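Long-range contact in autophagy-related protein 9 (Schizosaccharomyces pombe, PDB 7D0I), which scrambles phospholipids between the two membrane leaflets as a homotrimer with a central pore, supplying membrane for the growing autophagosome: residues A[355-367]-A[624-636]. The protein carries 1 engineered substitution. Residues are numbered along the deposited sequence; the frame is centred on the assembly and turned at random.
Sequences NNGIINIELPLLH and TFPSCSQDIVDFF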
loop_
_atom_site.group_PDB
_atom_site.type_symbol
_atom_site.label_atom_id
_atom_site.label_comp_id
_atom_site.label_asym_id
_atom_site.label_seq_id
_atom_site.Cartn_x
_atom_site.Cartn_y
_atom_site.Cartn_z
ATOM N N ASN A 355 22.722 -24.745 19.441
ATOM C CA ASN A 355 21.426 -24.916 18.796
ATOM C C ASN A 355 21.387 -26.156 17.917
ATOM O O ASN A 355 20.315 -26.723 17.692
ATOM C CB ASN A 355 21.087 -23.679 17.980
ATOM C CG ASN A 355 20.527 -22.576 18.823
ATOM O OD1 ASN A 355 20.727 -22.549 20.030
ATOM N ND2 ASN A 355 19.811 -21.656 18.197
ATOM N N ASN A 356 22.529 -26.580 17.396
ATOM C CA ASN A 356 22.574 -27.728 16.504
ATOM C C ASN A 356 23.021 -29.000 17.198
ATOM O O ASN A 356 23.266 -29.999 16.520
ATOM C CB ASN A 356 23.491 -27.438 15.322
ATOM C CG ASN A 356 23.068 -26.216 14.556
ATOM O OD1 ASN A 356 23.865 -25.325 14.305
ATOM N ND2 ASN A 356 21.801 -26.164 14.188
ATOM N N GLY A 357 23.144 -28.990 18.518
ATOM C CA GLY A 357 23.461 -30.202 19.237
ATOM C C GLY A 357 24.827 -30.778 18.963
ATOM O O GLY A 357 25.052 -31.958 19.234
ATOM N N ILE A 358 25.753 -29.986 18.426
ATOM C CA ILE A 358 27.105 -30.486 18.204
ATOM C C ILE A 358 27.736 -30.895 19.523
ATOM O O ILE A 358 28.486 -31.872 19.595
ATOM C CB ILE A 358 27.958 -29.432 17.479
ATOM C CG1 ILE A 358 27.211 -28.869 16.276
ATOM C CG2 ILE A 358 29.264 -30.034 17.051
ATOM C CD1 ILE A 358 27.051 -29.834 15.155
ATOM N N ILE A 359 27.446 -30.152 20.584
ATOM C CA ILE A 359 27.944 -30.443 21.918
ATOM C C ILE A 359 26.756 -30.826 22.783
ATOM O O ILE A 359 25.678 -30.228 22.674
ATOM C CB ILE A 359 28.720 -29.246 22.500
ATOM C CG1 ILE A 359 29.455 -29.644 23.769
ATOM C CG2 ILE A 359 27.807 -28.079 22.774
ATOM C CD1 ILE A 359 30.402 -28.587 24.243
ATOM N N ASN A 360 26.934 -31.848 23.610
ATOM C CA ASN A 360 25.842 -32.411 24.390
ATOM C C ASN A 360 25.870 -31.826 25.794
ATOM O O ASN A 360 26.772 -32.129 26.579
ATOM C CB ASN A 360 25.950 -33.930 24.439
ATOM C CG ASN A 360 24.794 -34.570 25.156
ATOM O OD1 ASN A 360 23.696 -34.027 25.182
ATOM N ND2 ASN A 360 25.035 -35.728 25.752
ATOM N N ILE A 361 24.886 -30.994 26.111
ATOM C CA ILE A 361 24.767 -30.398 27.431
ATOM C C ILE A 361 23.637 -31.041 28.227
ATOM O O ILE A 361 23.098 -30.426 29.140
ATOM C CB ILE A 361 24.585 -28.876 27.348
ATOM C CG1 ILE A 361 23.405 -28.540 26.446
ATOM C CG2 ILE A 361 25.847 -28.215 26.852
ATOM C CD1 ILE A 361 23.110 -27.087 26.375
ATOM N N GLU A 362 23.265 -32.267 27.889
ATOM C CA GLU A 362 22.191 -32.967 28.572
ATOM C C GLU A 362 22.779 -33.856 29.656
ATOM O O GLU A 362 23.680 -34.654 29.388
ATOM C CB GLU A 362 21.376 -33.800 27.587
ATOM C CG GLU A 362 20.146 -34.422 28.193
ATOM C CD GLU A 362 19.126 -34.800 27.152
ATOM O OE1 GLU A 362 19.486 -34.844 25.958
ATOM O OE2 GLU A 362 17.961 -35.044 27.525
ATOM N N LEU A 363 22.275 -33.713 30.872
ATOM C CA LEU A 363 22.817 -34.470 31.984
ATOM C C LEU A 363 22.583 -35.963 31.767
ATOM O O LEU A 363 21.538 -36.355 31.238
ATOM C CB LEU A 363 22.188 -34.019 33.296
ATOM C CG LEU A 363 22.566 -32.595 33.689
ATOM C CD1 LEU A 363 21.760 -32.149 34.881
ATOM C CD2 LEU A 363 24.046 -32.530 33.987
ATOM N N PRO A 364 23.533 -36.813 32.151
ATOM C CA PRO A 364 23.374 -38.249 31.875
ATOM C C PRO A 364 22.202 -38.883 32.603
ATOM O O PRO A 364 21.512 -39.737 32.031
ATOM C CB PRO A 364 24.714 -38.838 32.336
ATOM C CG PRO A 364 25.670 -37.695 32.290
ATOM C CD PRO A 364 24.868 -36.499 32.679
ATOM N N LEU A 365 21.950 -38.490 33.849
ATOM C CA LEU A 365 20.910 -39.120 34.651
ATOM C C LEU A 365 19.644 -38.276 34.743
ATOM O O LEU A 365 18.548 -38.774 34.478
ATOM C CB LEU A 365 21.441 -39.421 36.057
ATOM C CG LEU A 365 20.536 -40.297 36.920
ATOM C CD1 LEU A 365 20.368 -41.658 36.274
ATOM C CD2 LEU A 365 21.089 -40.432 38.326
ATOM N N LEU A 366 19.776 -37.003 35.116
ATOM C CA LEU A 366 18.609 -36.147 35.272
ATOM C C LEU A 366 17.890 -35.902 33.951
ATOM O O LEU A 366 16.708 -35.544 33.965
ATOM C CB LEU A 366 19.029 -34.820 35.903
ATOM C CG LEU A 366 18.061 -34.146 36.873
ATOM C CD1 LEU A 366 18.842 -33.304 37.861
ATOM C CD2 LEU A 366 17.051 -33.291 36.135
ATOM N N HIS A 367 18.570 -36.090 32.820
ATOM C CA HIS A 367 17.967 -35.976 31.494
ATOM C C HIS A 367 17.438 -34.563 31.247
ATOM O O HIS A 367 16.269 -34.357 30.916
ATOM C CB HIS A 367 16.862 -37.021 31.308
ATOM C CG HIS A 367 16.931 -37.748 30.003
ATOM N ND1 HIS A 367 17.841 -38.753 29.758
ATOM C CD2 HIS A 367 16.195 -37.624 28.873
ATOM C CE1 HIS A 367 17.667 -39.213 28.532
ATOM N NE2 HIS A 367 16.674 -38.544 27.973
ATOM N N THR A 624 30.103 -36.237 29.350
ATOM C CA THR A 624 29.421 -35.964 28.091
ATOM C C THR A 624 30.252 -35.143 27.121
ATOM O O THR A 624 30.100 -35.304 25.907
ATOM C CB THR A 624 28.101 -35.238 28.334
ATOM O OG1 THR A 624 28.369 -33.885 28.710
ATOM C CG2 THR A 624 27.323 -35.914 29.437
ATOM N N PHE A 625 31.123 -34.263 27.619
ATOM C CA PHE A 625 31.885 -33.409 26.709
ATOM C C PHE A 625 32.996 -34.161 25.996
ATOM O O PHE A 625 33.140 -33.986 24.776
ATOM C CB PHE A 625 32.426 -32.186 27.456
ATOM C CG PHE A 625 31.423 -31.086 27.622
ATOM C CD1 PHE A 625 30.153 -31.202 27.108
ATOM C CD2 PHE A 625 31.760 -29.931 28.291
ATOM C CE1 PHE A 625 29.242 -30.194 27.266
ATOM C CE2 PHE A 625 30.848 -28.921 28.448
ATOM C CZ PHE A 625 29.589 -29.053 27.938
ATOM N N PRO A 626 33.824 -34.977 26.664
ATOM C CA PRO A 626 34.874 -35.682 25.911
ATOM C C PRO A 626 34.330 -36.556 24.799
ATOM O O PRO A 626 34.887 -36.559 23.695
ATOM C CB PRO A 626 35.573 -36.507 26.996
ATOM C CG PRO A 626 35.364 -35.736 28.222
ATOM C CD PRO A 626 33.974 -35.198 28.109
ATOM N N SER A 627 33.245 -37.285 25.049
ATOM C CA SER A 627 32.648 -38.112 24.011
ATOM C C SER A 627 32.207 -37.297 22.807
ATOM O O SER A 627 32.056 -37.855 21.717
ATOM C CB SER A 627 31.452 -38.872 24.572
ATOM O OG SER A 627 30.379 -37.992 24.844
ATOM N N CYS A 628 31.989 -35.995 22.977
ATOM C CA CYS A 628 31.593 -35.116 21.888
ATOM C C CYS A 628 32.745 -34.257 21.383
ATOM O O CYS A 628 32.512 -33.273 20.680
ATOM C CB CYS A 628 30.430 -34.227 22.326
ATOM S SG CYS A 628 28.903 -35.102 22.678
ATOM N N SER A 629 33.984 -34.605 21.729
ATOM C CA SER A 629 35.111 -33.774 21.327
ATOM C C SER A 629 35.350 -33.867 19.830
ATOM O O SER A 629 35.463 -32.842 19.148
ATOM C CB SER A 629 36.363 -34.177 22.096
ATOM O OG SER A 629 36.702 -35.517 21.812
ATOM N N GLN A 630 35.418 -35.089 19.299
ATOM C CA GLN A 630 35.669 -35.286 17.876
ATOM C C GLN A 630 34.744 -34.425 17.028
ATOM O O GLN A 630 35.200 -33.598 16.234
ATOM C CB GLN A 630 35.507 -36.762 17.518
ATOM C CG GLN A 630 35.937 -37.098 16.106
ATOM C CD GLN A 630 37.432 -36.980 15.918
ATOM O OE1 GLN A 630 38.207 -37.682 16.563
ATOM N NE2 GLN A 630 37.845 -36.084 15.037
ATOM N N ASP A 631 33.431 -34.596 17.211
ATOM C CA ASP A 631 32.449 -33.805 16.475
ATOM C C ASP A 631 32.803 -32.329 16.492
ATOM O O ASP A 631 32.803 -31.669 15.447
ATOM C CB ASP A 631 31.057 -34.011 17.065
ATOM C CG ASP A 631 30.444 -35.326 16.660
ATOM O OD1 ASP A 631 30.876 -35.891 15.634
ATOM O OD2 ASP A 631 29.523 -35.790 17.360
ATOM N N ILE A 632 33.133 -31.802 17.671
ATOM C CA ILE A 632 33.434 -30.380 17.790
ATOM C C ILE A 632 34.523 -29.988 16.807
ATOM O O ILE A 632 34.363 -29.049 16.022
ATOM C CB ILE A 632 33.821 -30.032 19.234
ATOM C CG1 ILE A 632 32.596 -30.118 20.133
ATOM C CG2 ILE A 632 34.417 -28.654 19.296
ATOM C CD1 ILE A 632 32.926 -30.145 21.583
ATOM N N VAL A 633 35.627 -30.738 16.801
ATOM C CA VAL A 633 36.701 -30.455 15.855
ATOM C C VAL A 633 36.161 -30.461 14.431
ATOM O O VAL A 633 36.370 -29.508 13.666
ATOM C CB VAL A 633 37.845 -31.467 16.024
ATOM C CG1 VAL A 633 38.881 -31.252 14.957
ATOM C CG2 VAL A 633 38.462 -31.313 17.385
ATOM N N ASP A 634 35.416 -31.505 14.074
ATOM C CA ASP A 634 34.866 -31.575 12.728
ATOM C C ASP A 634 33.954 -30.394 12.452
ATOM O O ASP A 634 33.956 -29.850 11.345
ATOM C CB ASP A 634 34.123 -32.890 12.530
ATOM C CG ASP A 634 35.051 -34.078 12.523
ATOM O OD1 ASP A 634 35.431 -34.546 13.612
ATOM O OD2 ASP A 634 35.417 -34.538 11.425
ATOM N N PHE A 635 33.194 -29.959 13.459
ATOM C CA PHE A 635 32.311 -28.820 13.258
ATOM C C PHE A 635 33.095 -27.587 12.848
ATOM O O PHE A 635 32.636 -26.800 12.018
ATOM C CB PHE A 635 31.506 -28.539 14.519
ATOM C CG PHE A 635 30.650 -27.322 14.422
ATOM C CD1 PHE A 635 31.074 -26.119 14.940
ATOM C CD2 PHE A 635 29.423 -27.377 13.805
ATOM C CE1 PHE A 635 30.296 -25.009 14.838
ATOM C CE2 PHE A 635 28.645 -26.266 13.708
ATOM C CZ PHE A 635 29.083 -25.084 14.223
ATOM N N PHE A 636 34.289 -27.406 13.406
ATOM C CA PHE A 636 35.052 -26.223 13.055
ATOM C C PHE A 636 35.706 -26.338 11.692
ATOM O O PHE A 636 36.156 -25.324 11.153
ATOM C CB PHE A 636 36.106 -25.937 14.120
ATOM C CG PHE A 636 35.541 -25.351 15.374
ATOM C CD1 PHE A 636 35.180 -24.025 15.430
ATOM C CD2 PHE A 636 35.360 -26.129 16.494
ATOM C CE1 PHE A 636 34.655 -23.491 16.571
ATOM C CE2 PHE A 636 34.837 -25.591 17.638
ATOM C CZ PHE A 636 34.484 -24.272 17.677
#
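Ile-358, which buries the most surface of any residue in this contact, lies against Phe-635 at about a right angle. Its first torsion sets CG1 anti to the carbonyl carbon and CG2 anti to the backbone N, and both branches meet the partner: Ile-358 CG1 is 3.6 Å from Phe-635 CD2, while Ile-358 CG2 comes to 3.7 Å from Phe-635 CB. Replacing Ile-358 with an alanine would probably deprive Phe-635 of the apolar cover it gets from 355-367 and open a gap there. Leu-353 of helix 345-355 touches both side chains.

Thr-624 is next in buried surface and uses both its branches. Thr-624 OG1 donates to the backbone carbonyl Asn-360 O (3.2 Å); the donor approaches fairly straight, at a C=O...donor angle of 158°, but tilted 22° from the carbonyl plane. Thr-624 CG2 instead packs 3.7 Å from Pro-364 CG. Alongside, Asn-360 CB rests 3.6 Å from SG of Cys-628, and Asn-360 OD1 accepts from the backbone N of Glu-362, an Asx turn that ties the side chain back to its own loop.

Between these two ends Ile-359 meets Phe-625. With CG1 anti to the backbone N, the extended chain carries Ile-359 CD1 over one ring face, 3.8 Å from the centroid of the Phe-625 ring and 20° off the normal, a CH-pi contact; Ile-361 CG2 sits at the ring edge. Phe-415 also meets this ring, and Ile-632 CD1 touches Ile-359 CD1.

Here, then, the irregular loop joining helices 345-355 and 373-382 runs beside the link between helix 603-624 and helix 629-638, with Cys-628 at the N-cap position of the latter: loop-on-helix packing within one Atg9 protomer, with apolar side chains flanking a single hydroxyl-to-carbonyl bond.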